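Local structure of endo-beta-1,4-glucanase (cellulase B) (Bacillus halodurans, 4V2X) at residues I108-E113 against P126-R131; W138-D143 against K184-K189; L156-M161 against P198-N203. The protein probably hydrolyses beta-1,4-linkages in cellulose-like glucans, its family 5 catalytic barrel followed in one chain by an immunoglobulin-like and a carbohydrate-binding module. One frame throughout, in Å; residues are numbered along the deposited sequence.

Interaction 1: I108-E113 against P126-R131; sequences IPVTWE and PQFLNR
Phe128 reaches from the helix starting at 126 into the angle between Val110 and Trp112, and this is where the contact is tight. Its CE2 lies 3.6 Å from Val110 CG1 and 3.8 Å from Trp112 CZ3, with both partners near the plane of the phenyl ring and therefore at its edge. The ring planes of Trp112 and Phe128 stand at 90°, and the centroid of the six-membered ring of Trp112 is 5.7 Å from that of Phe128: an offset edge-to-face pair in which Phe128 supplies the edge. Val110 CG1 rests 3.2 Å above the centre of the Trp112 ring, on the same face that Phe128 approaches, so the methyl and the phenyl edge share that face side by side. The first torsion of Phe128 explains its reach: CG lies opposite the backbone N (chi1 -178°), which carries the ring off the helix toward the loop. The setting is one beta/alpha step of the (beta/alpha)8 barrel, in which 108-113 leaves the end of strand 105-108 and helix 126-141 follows. Although the packing is apolar, the indole nitrogen is provided for, since Trp112 NE1 bonds to Asn149 O at the end of the next strand, 145-149. The other flank is looser. Leu129 is partly exposed and offers a single methyl, CD1, 3.9 Å from Trp112 CH2 at an oblique approach, while its side chain also touches Leu179 and His182 of helix 165-183. Farther round, the outer side of the helix is exposed, and Arg131, partly exposed, pairs with Glu82.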
loop_
_atom_site.group_PDB
_atom_site.type_symbol
_atom_site.label_atom_id
_atom_site.label_comp_id
_atom_site.label_asym_id
_atom_site.label_seq_id
_atom_site.Cartn_x
_atom_site.Cartn_y
_atom_site.Cartn_z
ATOM N N ILE A 108 24.309 17.536 0.713
ATOM C CA ILE A 108 24.069 18.847 1.287
ATOM C C ILE A 108 22.640 18.861 1.827
ATOM O O ILE A 108 21.694 19.256 1.122
ATOM C CB ILE A 108 24.288 19.973 0.247
ATOM C CG1 ILE A 108 25.714 19.887 -0.323
ATOM C CG2 ILE A 108 24.050 21.344 0.881
ATOM C CD1 ILE A 108 25.951 20.748 -1.549
ATOM N N PRO A 109 22.463 18.393 3.075
ATOM C CA PRO A 109 21.120 18.416 3.636
ATOM C C PRO A 109 20.685 19.861 3.878
ATOM O O PRO A 109 21.502 20.687 4.272
ATOM C CB PRO A 109 21.274 17.646 4.954
ATOM C CG PRO A 109 22.700 17.807 5.327
ATOM C CD PRO A 109 23.452 17.854 4.028
ATOM N N VAL A 110 19.426 20.168 3.599
ATOM C CA VAL A 110 18.924 21.528 3.775
ATOM C C VAL A 110 17.592 21.490 4.498
ATOM O O VAL A 110 16.674 20.768 4.095
ATOM C CB VAL A 110 18.730 22.265 2.434
ATOM C CG1 VAL A 110 18.293 23.702 2.683
ATOM C CG2 VAL A 110 20.012 22.221 1.611
ATOM N N THR A 111 17.492 22.274 5.561
ATOM C CA THR A 111 16.226 22.497 6.226
ATOM C C THR A 111 15.680 23.822 5.703
ATOM O O THR A 111 16.329 24.853 5.827
ATOM C CB THR A 111 16.403 22.533 7.740
ATOM O OG1 THR A 111 16.835 21.240 8.188
ATOM C CG2 THR A 111 15.102 22.893 8.426
ATOM N N TRP A 112 14.494 23.781 5.106
ATOM C CA TRP A 112 13.916 24.957 4.455
ATOM C C TRP A 112 13.033 25.772 5.392
ATOM O O TRP A 112 12.982 26.987 5.278
ATOM C CB TRP A 112 13.183 24.533 3.184
ATOM C CG TRP A 112 14.102 23.811 2.252
ATOM C CD1 TRP A 112 14.260 22.460 2.145
ATOM C CD2 TRP A 112 15.032 24.396 1.339
ATOM N NE1 TRP A 112 15.221 22.164 1.211
ATOM C CE2 TRP A 112 15.709 23.337 0.694
ATOM C CE3 TRP A 112 15.369 25.716 1.007
ATOM C CZ2 TRP A 112 16.689 23.555 -0.267
ATOM C CZ3 TRP A 112 16.336 25.926 0.053
ATOM C CH2 TRP A 112 16.990 24.852 -0.574
ATOM N N GLU A 113 12.355 25.100 6.324
ATOM C CA GLU A 113 11.658 25.789 7.409
ATOM C C GLU A 113 12.577 26.856 8.024
ATOM O O GLU A 113 13.765 26.604 8.238
ATOM C CB GLU A 113 11.220 24.785 8.478
ATOM C CG GLU A 113 10.277 25.358 9.528
ATOM C CD GLU A 113 8.809 25.322 9.122
ATOM O OE1 GLU A 113 8.483 25.378 7.926
ATOM O OE2 GLU A 113 7.955 25.236 10.023
ATOM N N PRO A 126 15.388 33.948 -1.309
ATOM C CA PRO A 126 16.371 33.852 -2.403
ATOM C C PRO A 126 17.828 33.942 -1.952
ATOM O O PRO A 126 18.718 33.407 -2.615
ATOM C CB PRO A 126 16.032 35.046 -3.314
ATOM C CG PRO A 126 14.800 35.658 -2.791
ATOM C CD PRO A 126 14.475 35.100 -1.451
ATOM N N GLN A 127 18.073 34.629 -0.844
ATOM C CA GLN A 127 19.427 34.804 -0.337
ATOM C C GLN A 127 19.945 33.485 0.212
ATOM O O GLN A 127 21.072 33.069 -0.058
ATOM C CB GLN A 127 19.458 35.885 0.747
ATOM C CG GLN A 127 19.510 37.309 0.206
ATOM C CD GLN A 127 18.249 37.745 -0.520
ATOM O OE1 GLN A 127 17.214 37.990 0.098
ATOM N NE2 GLN A 127 18.337 37.865 -1.840
ATOM N N PHE A 128 19.099 32.822 0.979
ATOM C CA PHE A 128 19.423 31.497 1.491
ATOM C C PHE A 128 19.635 30.526 0.337
ATOM O O PHE A 128 20.644 29.839 0.281
ATOM C CB PHE A 128 18.316 31.010 2.403
ATOM C CG PHE A 128 18.590 29.668 3.012
ATOM C CD1 PHE A 128 19.533 29.537 4.016
ATOM C CD2 PHE A 128 17.906 28.539 2.579
ATOM C CE1 PHE A 128 19.798 28.295 4.583
ATOM C CE2 PHE A 128 18.155 27.299 3.151
ATOM C CZ PHE A 128 19.102 27.181 4.154
ATOM N N LEU A 129 18.691 30.487 -0.597
ATOM C CA LEU A 129 18.826 29.632 -1.773
ATOM C C LEU A 129 20.117 29.896 -2.557
ATOM O O LEU A 129 20.782 28.958 -2.992
ATOM C CB LEU A 129 17.599 29.762 -2.687
ATOM C CG LEU A 129 17.529 28.842 -3.913
ATOM C CD1 LEU A 129 17.690 27.383 -3.514
ATOM C CD2 LEU A 129 16.214 29.054 -4.650
ATOM N N ASN A 130 20.488 31.162 -2.735
ATOM C CA ASN A 130 21.738 31.456 -3.434
ATOM C C ASN A 130 22.978 30.936 -2.691
ATOM O O ASN A 130 23.942 30.512 -3.320
ATOM C CB ASN A 130 21.867 32.954 -3.734
ATOM C CG ASN A 130 21.077 33.369 -4.966
ATOM O OD1 ASN A 130 20.917 32.586 -5.901
ATOM N ND2 ASN A 130 20.587 34.605 -4.978
ATOM N N ARG A 131 22.949 30.956 -1.364
ATOM C CA ARG A 131 24.062 30.413 -0.586
ATOM C C ARG A 131 24.154 28.893 -0.748
ATOM O O ARG A 131 25.244 28.356 -0.933
ATOM C CB ARG A 131 23.933 30.798 0.887
ATOM C CG ARG A 131 24.046 32.295 1.130
ATOM C CD ARG A 131 24.624 32.590 2.503
ATOM N NE ARG A 131 23.787 32.049 3.576
ATOM C CZ ARG A 131 22.638 32.585 3.986
ATOM N NH1 ARG A 131 22.150 33.675 3.411
ATOM N NH2 ARG A 131 21.965 32.014 4.978
#

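Interaction 2: W138-D143 against K184-K189; sequences WALEED and KDYPTK
Lys189 and Leu140 lie alongside each other, their side chains running in opposite directions, and the lysine can be traced atom by atom. Its CB packs 4.0 Å from Leu140 CD2. The chain then bends at chi3 (75°), which brings CE to 3.8 Å from Asp143 O and places the ammonium against the end of the helix. Lys189 NZ makes a salt bridge to Asp143 OD1 at a short 2.6 Å and a hydrogen bond to Asp143 O at 2.9 Å. The second bond is far from straight on: the C=O...N angle is 108°, with the nitrogen standing above the carbonyl plane. A water that donates to Leu140 O, 3.0 Å away, also accepts weakly from Lys189 NZ. One ammonium group thus meets both the side chain and the backbone of Asp143, the positive-phi C-prime residue of the Schellman motif ending the helix. The positive charge of Lys189 probably also interacts favourably with the carbonyls at this helix end. Leu140 uses its other methyl on the same loop: CD1 sits 3.9 Å from Tyr186 CD2, at the edge of the phenol ring, and also touches Pro187 CD. The contact joins the C-terminal end of helix 126-141 to the turn between helix 165-183 and strand 190-193, while Leu140 touches Val146 and Lys189 forms a cation-pi contact with Tyr145, both on strand 145-149.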
loop_
_atom_site.group_PDB
_atom_site.type_symbol
_atom_site.label_atom_id
_atom_site.label_comp_id
_atom_site.label_asym_id
_atom_site.label_seq_id
_atom_site.Cartn_x
_atom_site.Cartn_y
_atom_site.Cartn_z
ATOM N N TRP A 138 30.144 24.897 -6.232
ATOM C CA TRP A 138 31.524 24.587 -5.848
ATOM C C TRP A 138 31.790 23.086 -5.890
ATOM O O TRP A 138 32.824 22.640 -6.386
ATOM C CB TRP A 138 31.838 25.096 -4.443
ATOM C CG TRP A 138 32.048 26.575 -4.332
ATOM C CD1 TRP A 138 32.452 27.435 -5.321
ATOM C CD2 TRP A 138 31.912 27.367 -3.147
ATOM N NE1 TRP A 138 32.563 28.711 -4.823
ATOM C CE2 TRP A 138 32.232 28.697 -3.493
ATOM C CE3 TRP A 138 31.544 27.084 -1.825
ATOM C CZ2 TRP A 138 32.195 29.739 -2.566
ATOM C CZ3 TRP A 138 31.506 28.123 -0.906
ATOM C CH2 TRP A 138 31.828 29.437 -1.285
ATOM N N ALA A 139 30.860 22.314 -5.339
ATOM C CA ALA A 139 30.969 20.862 -5.357
ATOM C C ALA A 139 30.999 20.320 -6.784
ATOM O O ALA A 139 31.825 19.465 -7.114
ATOM C CB ALA A 139 29.809 20.251 -4.587
ATOM N N LEU A 140 30.100 20.814 -7.629
ATOM C CA LEU A 140 30.063 20.373 -9.026
ATOM C C LEU A 140 31.359 20.767 -9.747
ATOM O O LEU A 140 31.881 19.994 -10.549
ATOM C CB LEU A 140 28.837 20.923 -9.760
ATOM C CG LEU A 140 27.461 20.402 -9.328
ATOM C CD1 LEU A 140 26.348 21.229 -9.953
ATOM C CD2 LEU A 140 27.294 18.931 -9.682
ATOM N N GLU A 141 31.883 21.951 -9.437
ATOM C CA GLU A 141 33.158 22.420 -10.012
ATOM C C GLU A 141 34.320 21.510 -9.609
ATOM O O GLU A 141 35.262 21.309 -10.381
ATOM C CB GLU A 141 33.448 23.863 -9.596
ATOM C CG GLU A 141 32.593 24.891 -10.331
ATOM C CD GLU A 141 32.543 26.253 -9.652
ATOM O OE1 GLU A 141 33.391 26.548 -8.782
ATOM O OE2 GLU A 141 31.645 27.044 -10.004
ATOM N N GLU A 142 34.235 20.949 -8.406
ATOM C CA GLU A 142 35.223 19.993 -7.923
ATOM C C GLU A 142 34.923 18.573 -8.391
ATOM O O GLU A 142 35.497 17.621 -7.877
ATOM C CB GLU A 142 35.309 20.050 -6.395
ATOM C CG GLU A 142 35.872 21.355 -5.857
ATOM C CD GLU A 142 37.337 21.546 -6.209
ATOM O OE1 GLU A 142 38.104 20.570 -6.088
ATOM O OE2 GLU A 142 37.721 22.665 -6.608
ATOM N N ASP A 143 34.019 18.436 -9.360
ATOM C CA ASP A 143 33.709 17.158 -9.991
ATOM C C ASP A 143 32.967 16.176 -9.084
ATOM O O ASP A 143 32.966 14.968 -9.339
ATOM C CB ASP A 143 34.987 16.493 -10.524
ATOM C CG ASP A 143 34.703 15.481 -11.605
ATOM O OD1 ASP A 143 33.692 15.644 -12.325
ATOM O OD2 ASP A 143 35.486 14.515 -11.732
ATOM N N LYS A 184 16.696 23.053 -12.546
ATOM C CA LYS A 184 16.351 22.191 -13.683
ATOM C C LYS A 184 17.452 22.033 -14.728
ATOM O O LYS A 184 17.584 20.960 -15.320
ATOM C CB LYS A 184 15.051 22.651 -14.361
ATOM C CG LYS A 184 15.119 23.987 -15.085
ATOM C CD LYS A 184 13.730 24.409 -15.541
ATOM C CE LYS A 184 13.699 25.874 -15.950
ATOM N NZ LYS A 184 14.657 26.146 -17.053
ATOM N N ASP A 185 18.245 23.081 -14.948
ATOM C CA ASP A 185 19.297 23.041 -15.973
ATOM C C ASP A 185 20.677 22.646 -15.435
ATOM O O ASP A 185 21.651 22.629 -16.183
ATOM C CB ASP A 185 19.375 24.390 -16.698
ATOM C CG ASP A 185 18.130 24.683 -17.511
ATOM O OD1 ASP A 185 17.641 23.773 -18.210
ATOM O OD2 ASP A 185 17.635 25.823 -17.446
ATOM N N TYR A 186 20.757 22.308 -14.150
ATOM C CA TYR A 186 22.017 21.865 -13.542
ATOM C C TYR A 186 22.407 20.479 -14.043
ATOM O O TYR A 186 21.535 19.689 -14.391
ATOM C CB TYR A 186 21.911 21.851 -12.016
ATOM C CG TYR A 186 22.146 23.202 -11.395
ATOM C CD1 TYR A 186 21.374 24.304 -11.756
ATOM C CD2 TYR A 186 23.139 23.383 -10.441
ATOM C CE1 TYR A 186 21.598 25.548 -11.196
ATOM C CE2 TYR A 186 23.364 24.618 -9.869
ATOM C CZ TYR A 186 22.590 25.695 -10.248
ATOM O OH TYR A 186 22.827 26.922 -9.688
ATOM N N PRO A 187 23.718 20.179 -14.075
ATOM C CA PRO A 187 24.180 18.851 -14.492
ATOM C C PRO A 187 23.492 17.743 -13.704
ATOM O O PRO A 187 23.138 17.951 -12.542
ATOM C CB PRO A 187 25.672 18.873 -14.161
ATOM C CG PRO A 187 26.049 20.315 -14.168
ATOM C CD PRO A 187 24.838 21.062 -13.700
ATOM N N THR A 188 23.310 16.580 -14.324
ATOM C CA THR A 188 22.614 15.472 -13.657
ATOM C C THR A 188 23.426 14.839 -12.522
ATOM O O THR A 188 22.920 13.957 -11.830
ATOM C CB THR A 188 22.198 14.375 -14.651
ATOM O OG1 THR A 188 23.341 13.921 -15.384
ATOM C CG2 THR A 188 21.150 14.920 -15.616
ATOM N N LYS A 189 24.666 15.288 -12.333
ATOM C CA LYS A 189 25.450 14.920 -11.147
ATOM C C LYS A 189 24.848 15.517 -9.868
ATOM O O LYS A 189 25.186 15.081 -8.761
ATOM C CB LYS A 189 26.909 15.343 -11.307
ATOM C CG LYS A 189 27.611 14.567 -12.412
ATOM C CD LYS A 189 29.069 14.950 -12.553
ATOM C CE LYS A 189 29.910 14.361 -11.442
ATOM N NZ LYS A 189 31.358 14.555 -11.728
HETATM O O HOH W 1 30.430 17.419 -10.955
#

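Interaction 3: L156-M161 against P198-N203; sequences LWIYEM and PKFSQN
Phe200 lays its ring beside the root of Met161, CE1 coming within 3.8 Å of Met161 CB. The two side chains run the same way, which brings the sulfur along: Met161 SD is 5.1 Å from the Phe200 ring centroid and 61° off the ring normal, an oblique Met-aromatic contact. The same ring has Tyr159 O near its plane, at the edge, with Phe200 CD1 3.8 Å away. Ile158 adds its CG2 methyl more distantly. Beside this apolar patch the two backbones come close, with Tyr159 CA and Phe200 CA separated by 4.1 Å. No conventional hydrogen bond links them; the backbones meet instead through a weak CA-H...O contact, Tyr159 CA to Lys199 O at 3.4 Å with 127° at the hydrogen. That carbonyl also meets the start of the side chain, Tyr159 CB being 3.3 Å from Lys199 O. Beyond CB, the tyrosine CG occupies the site between backbone N and carbonyl carbon (chi1 79°), and the ring approaches the Ser201-Gln202 peptide obliquely. The loop beyond contains an ST turn, in which Ser201 OG accepts from Asn203 N and bonds also to Glu206. Ile158, Met161 and Phe200 all touch Leu218 of helix 209-227, the helix carrying the calcium ligands Asp216 and Asp217. The Met161 side chain is about 4 Å from that of Asp217 and about 8 Å from the bound calcium ion, too far to coordinate it. Met161 also reaches Val168 and Met169 of helix 165-183; 156-161 and the loop after strand 190-193 are thus packed against two barrel helices.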
loop_
_atom_site.group_PDB
_atom_site.type_symbol
_atom_site.label_atom_id
_atom_site.label_comp_id
_atom_site.label_asym_id
_atom_site.label_seq_id
_atom_site.Cartn_x
_atom_site.Cartn_y
_atom_site.Cartn_z
ATOM N N LEU A 156 9.817 18.974 11.576
ATOM C CA LEU A 156 9.298 20.304 11.839
ATOM C C LEU A 156 7.851 20.456 11.354
ATOM O O LEU A 156 7.069 21.158 11.983
ATOM C CB LEU A 156 10.186 21.372 11.211
ATOM C CG LEU A 156 11.552 21.539 11.885
ATOM C CD1 LEU A 156 12.518 22.298 10.992
ATOM C CD2 LEU A 156 11.425 22.213 13.244
ATOM N N TRP A 157 7.492 19.815 10.240
ATOM C CA TRP A 157 6.119 19.935 9.719
ATOM C C TRP A 157 5.612 18.782 8.836
ATOM O O TRP A 157 4.413 18.521 8.814
ATOM C CB TRP A 157 5.935 21.273 8.976
ATOM C CG TRP A 157 6.884 21.461 7.834
ATOM C CD1 TRP A 157 8.140 21.998 7.898
ATOM C CD2 TRP A 157 6.670 21.109 6.463
ATOM N NE1 TRP A 157 8.714 22.009 6.660
ATOM C CE2 TRP A 157 7.840 21.461 5.757
ATOM C CE3 TRP A 157 5.602 20.537 5.759
ATOM C CZ2 TRP A 157 7.978 21.255 4.387
ATOM C CZ3 TRP A 157 5.741 20.326 4.394
ATOM C CH2 TRP A 157 6.920 20.685 3.724
ATOM N N ILE A 158 6.488 18.089 8.108
ATOM C CA ILE A 158 6.005 17.085 7.158
ATOM C C ILE A 158 5.235 15.966 7.890
ATOM O O ILE A 158 4.211 15.473 7.402
ATOM C CB ILE A 158 7.153 16.508 6.293
ATOM C CG1 ILE A 158 7.678 17.578 5.338
ATOM C CG2 ILE A 158 6.664 15.291 5.512
ATOM C CD1 ILE A 158 8.958 17.204 4.615
ATOM N N TYR A 159 5.715 15.616 9.081
ATOM C CA TYR A 159 5.102 14.579 9.921
ATOM C C TYR A 159 3.625 14.834 10.252
ATOM O O TYR A 159 2.922 13.908 10.670
ATOM C CB TYR A 159 5.883 14.439 11.235
ATOM C CG TYR A 159 5.517 15.524 12.211
ATOM C CD1 TYR A 159 6.023 16.808 12.061
ATOM C CD2 TYR A 159 4.630 15.279 13.255
ATOM C CE1 TYR A 159 5.668 17.821 12.921
ATOM C CE2 TYR A 159 4.271 16.289 14.128
ATOM C CZ TYR A 159 4.797 17.557 13.949
ATOM O OH TYR A 159 4.464 18.585 14.793
ATOM N N GLU A 160 3.177 16.086 10.113
ATOM C CA GLU A 160 1.788 16.475 10.373
ATOM C C GLU A 160 0.815 15.887 9.369
ATOM O O GLU A 160 -0.391 15.949 9.590
ATOM C CB GLU A 160 1.617 18.003 10.302
ATOM C CG GLU A 160 2.321 18.812 11.379
ATOM C CD GLU A 160 2.153 20.312 11.167
ATOM O OE1 GLU A 160 1.137 20.745 10.578
ATOM O OE2 GLU A 160 3.040 21.068 11.586
ATOM N N MET A 161 1.333 15.347 8.269
ATOM C CA MET A 161 0.512 14.946 7.124
ATOM C C MET A 161 -0.657 14.033 7.480
ATOM O O MET A 161 -1.705 14.083 6.822
ATOM C CB MET A 161 1.397 14.270 6.074
ATOM C CG MET A 161 0.743 14.086 4.719
ATOM S SD MET A 161 1.927 13.271 3.637
ATOM C CE MET A 161 0.911 12.915 2.213
ATOM N N PRO A 198 11.829 10.210 6.842
ATOM C CA PRO A 198 10.406 10.497 7.005
ATOM C C PRO A 198 9.729 9.662 8.085
ATOM O O PRO A 198 10.027 8.484 8.241
ATOM C CB PRO A 198 9.819 10.167 5.628
ATOM C CG PRO A 198 10.801 9.242 5.007
ATOM C CD PRO A 198 12.134 9.716 5.490
ATOM N N LYS A 199 8.842 10.298 8.839
ATOM C CA LYS A 199 7.978 9.593 9.780
ATOM C C LYS A 199 6.775 10.480 10.071
ATOM O O LYS A 199 6.768 11.652 9.689
ATOM C CB LYS A 199 8.728 9.227 11.059
ATOM C CG LYS A 199 9.253 10.396 11.869
ATOM C CD LYS A 199 10.097 9.909 13.034
ATOM C CE LYS A 199 10.338 11.005 14.057
ATOM N NZ LYS A 199 10.878 12.262 13.475
ATOM N N PHE A 200 5.755 9.915 10.712
ATOM C CA PHE A 200 4.485 10.627 10.881
ATOM C C PHE A 200 3.980 10.578 12.306
ATOM O O PHE A 200 2.782 10.648 12.571
ATOM C CB PHE A 200 3.468 10.106 9.865
ATOM C CG PHE A 200 3.919 10.314 8.469
ATOM C CD1 PHE A 200 3.716 11.537 7.840
ATOM C CD2 PHE A 200 4.651 9.335 7.811
ATOM C CE1 PHE A 200 4.193 11.763 6.564
ATOM C CE2 PHE A 200 5.135 9.558 6.537
ATOM C CZ PHE A 200 4.899 10.769 5.908
ATOM N N SER A 201 4.937 10.479 13.217
ATOM C CA SER A 201 4.718 10.714 14.621
ATOM C C SER A 201 5.828 11.652 15.043
ATOM O O SER A 201 6.872 11.721 14.382
ATOM C CB SER A 201 4.813 9.405 15.395
ATOM O OG SER A 201 4.933 9.661 16.781
ATOM N N GLN A 202 5.626 12.371 16.143
ATOM C CA GLN A 202 6.710 13.170 16.704
ATOM C C GLN A 202 7.819 12.258 17.250
ATOM O O GLN A 202 8.950 12.700 17.423
ATOM C CB GLN A 202 6.204 14.131 17.793
ATOM C CG GLN A 202 5.960 13.491 19.155
ATOM C CD GLN A 202 5.954 14.502 20.296
ATOM O OE1 GLN A 202 5.604 15.668 20.108
ATOM N NE2 GLN A 202 6.332 14.052 21.488
ATOM N N ASN A 203 7.486 10.994 17.512
ATOM C CA ASN A 203 8.435 10.020 18.057
ATOM C C ASN A 203 8.933 9.010 17.030
ATOM O O ASN A 203 8.234 8.697 16.068
ATOM C CB ASN A 203 7.776 9.259 19.203
ATOM C CG ASN A 203 7.379 10.170 20.348
ATOM O OD1 ASN A 203 8.080 11.130 20.663
ATOM N ND2 ASN A 203 6.246 9.878 20.970
#

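From the N terminus, interaction 1 comes first and closes a loop of 12 residues without helix or strand, tying the exit of strand 105-108 to the start of helix 126-141. The same helix ends in interaction 2, whose centre lies about 16 Å from that of interaction 1 and which reaches forward to the turn before strand 190-193. Interaction 3 joins the segment running on from helix 153-158 to the loop between strand 190-193 and helix 209-227. It crosses interaction 2 in sequence, yet their nearest atoms are about 19 Å apart. Interactions 1 and 3 follow in series and touch, with Leu156 packing on Thr111 and Glu113. All three lie within the catalytic barrel.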